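Local coordinates for nicotinate-nucleotide pyrophosphorylase (Francisella tularensis subsp. tularensis, PDB 3TQV), which probably makes nicotinate mononucleotide from quinolinate and phosphoribosyl diphosphate, releasing carbon dioxide and diphosphate, a step of NAD biosynthesis, at residues K13-N16 and D17-T20. Numbering follows the deposited sequence.
Sequences KVPN and DIVT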
ATOM      1  N   LYS B  13      -7.022  17.884   4.157  1.00 41.40           N
ATOM      2  CA  LYS B  13      -6.095  18.161   3.074  1.00 40.68           C
ATOM      3  C   LYS B  13      -4.719  17.668   3.497  1.00 36.97           C
ATOM      4  O   LYS B  13      -4.364  17.761   4.661  1.00 37.17           O
ATOM      5  CB  LYS B  13      -6.038  19.654   2.756  1.00 40.81           C
ATOM      6  CG  LYS B  13      -5.083  19.981   1.609  1.00 51.10           C
ATOM      7  CD  LYS B  13      -4.407  21.336   1.782  1.00 50.02           C
ATOM      8  CE  LYS B  13      -3.442  21.628   0.637  1.00 55.22           C
ATOM      9  NZ  LYS B  13      -4.109  21.521  -0.690  1.00 52.52           N
ATOM     10  N   VAL B  14      -3.954  17.135   2.554  1.00 33.47           N
ATOM     11  CA  VAL B  14      -2.587  16.709   2.825  1.00 32.34           C
ATOM     12  C   VAL B  14      -1.653  17.885   2.613  1.00 36.87           C
ATOM     13  O   VAL B  14      -1.754  18.580   1.606  1.00 39.85           O
ATOM     14  CB  VAL B  14      -2.158  15.558   1.894  1.00 27.54           C
ATOM     15  CG1 VAL B  14      -0.709  15.116   2.187  1.00 19.93           C
ATOM     16  CG2 VAL B  14      -3.133  14.396   2.018  1.00 23.21           C
ATOM     17  N   PRO B  15      -0.734  18.115   3.562  1.00 29.44           N
ATOM     18  CA  PRO B  15       0.095  19.318   3.417  1.00 26.92           C
ATOM     19  C   PRO B  15       0.904  19.262   2.127  1.00 27.37           C
ATOM     20  O   PRO B  15       1.371  18.189   1.727  1.00 21.66           O
ATOM     21  CB  PRO B  15       1.009  19.273   4.652  1.00 21.25           C
ATOM     22  CG  PRO B  15       0.274  18.390   5.636  1.00 17.75           C
ATOM     23  CD  PRO B  15      -0.406  17.357   4.784  1.00 22.59           C
ATOM     24  N   ASN B  16       1.059  20.415   1.491  1.00 26.76           N
ATOM     25  CA  ASN B  16       1.735  20.501   0.212  1.00 27.99           C
ATOM     26  C   ASN B  16       3.130  19.905   0.216  1.00 23.05           C
ATOM     27  O   ASN B  16       3.483  19.161  -0.695  1.00 21.78           O
ATOM     28  CB  ASN B  16       1.790  21.950  -0.265  1.00 37.20           C
ATOM     29  CG  ASN B  16       0.412  22.554  -0.447  1.00 48.80           C
ATOM     30  OD1 ASN B  16      -0.569  21.853  -0.710  1.00 59.47           O
ATOM     31  ND2 ASN B  16       0.331  23.868  -0.308  1.00 44.73           N
ATOM     32  N   ASP B  17       3.924  20.232   1.232  1.00 32.48           N
ATOM     33  CA  ASP B  17       5.294  19.733   1.296  1.00 27.93           C
ATOM     34  C   ASP B  17       5.356  18.203   1.288  1.00 28.63           C
ATOM     35  O   ASP B  17       6.289  17.627   0.735  1.00 29.44           O
ATOM     36  CB  ASP B  17       6.085  20.344   2.471  1.00 32.62           C
ATOM     37  CG  ASP B  17       5.415  20.139   3.831  1.00 32.05           C
ATOM     38  OD1 ASP B  17       4.367  19.467   3.901  1.00 30.48           O
ATOM     39  OD2 ASP B  17       5.947  20.654   4.845  1.00 37.31           O
ATOM     40  N   ILE B  18       4.355  17.557   1.885  1.00 32.63           N
ATOM     41  CA  ILE B  18       4.250  16.101   1.871  1.00 26.83           C
ATOM     42  C   ILE B  18       3.781  15.570   0.502  1.00 29.05           C
ATOM     43  O   ILE B  18       4.226  14.524   0.042  1.00 28.17           O
ATOM     44  CB  ILE B  18       3.290  15.601   2.964  1.00 27.40           C
ATOM     45  CG1 ILE B  18       3.829  15.923   4.352  1.00 24.05           C
ATOM     46  CG2 ILE B  18       3.059  14.100   2.842  1.00 19.37           C
ATOM     47  CD1 ILE B  18       4.989  15.044   4.770  1.00 22.75           C
ATOM     48  N   VAL B  19       2.873  16.279  -0.152  1.00 24.95           N
ATOM     49  CA  VAL B  19       2.464  15.887  -1.493  1.00 28.43           C
ATOM     50  C   VAL B  19       3.658  16.012  -2.434  1.00 32.10           C
ATOM     51  O   VAL B  19       3.939  15.116  -3.233  1.00 28.95           O
ATOM     52  CB  VAL B  19       1.283  16.738  -2.004  1.00 29.23           C
ATOM     53  CG1 VAL B  19       1.156  16.634  -3.507  1.00 27.75           C
ATOM     54  CG2 VAL B  19      -0.012  16.314  -1.315  1.00 28.51           C
ATOM     55  N   THR B  20       4.373  17.124  -2.314  1.00 28.90           N
ATOM     56  CA  THR B  20       5.521  17.384  -3.157  1.00 28.25           C
ATOM     57  C   THR B  20       6.579  16.289  -3.032  1.00 27.54           C
ATOM     58  O   THR B  20       6.995  15.702  -4.031  1.00 26.63           O
ATOM     59  CB  THR B  20       6.144  18.769  -2.848  1.00 34.11           C
ATOM     60  OG1 THR B  20       5.218  19.803  -3.209  1.00 32.68           O
ATOM     61  CG2 THR B  20       7.453  18.969  -3.626  1.00 25.36           C
TER
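Pro-15 O takes two backbone N-H groups of the first helical turn. Val-19 N donates the better bond, 3.1 Å from Pro-15 O, with an N-H...O angle of 157°. Ile-18 N adds a weak bond to the same oxygen. One residue on, Asn-16 O accepts from Thr-20 N at 2.8 Å, and this bond is nearly straight at 168°. Thr-20 OG1 also lies 3.1 Å from Asn-16 O; whether it bonds there is not settled, since the hydroxyl has a second possible acceptor. This is the N-terminal start of helix 16-31, with Pro-15 as N-cap residue. It touches both helix 61-71, in the N-terminal family region, and helix 149-159, in the C-terminal region of the TIM-barrel clan. Asp-17 folds its carboxylate back over the helix start, as chi1 of 56° sets CG over its own backbone. The same Ile-18 N-H also makes a weak bond to Asp-17 OD1, which comes within 3.4 Å of Pro-15 CB. Val-14 adds an apolar contact. Its CG1 lies 3.8 Å from Val-19 CG2 and 4.0 Å from Ile-18 CG2. The Val-14 and Ile-18 side chains cross at about a right angle. Val-14 also touches Tyr-154, whereas Val-19 packs on Phe-63 and Glu-66.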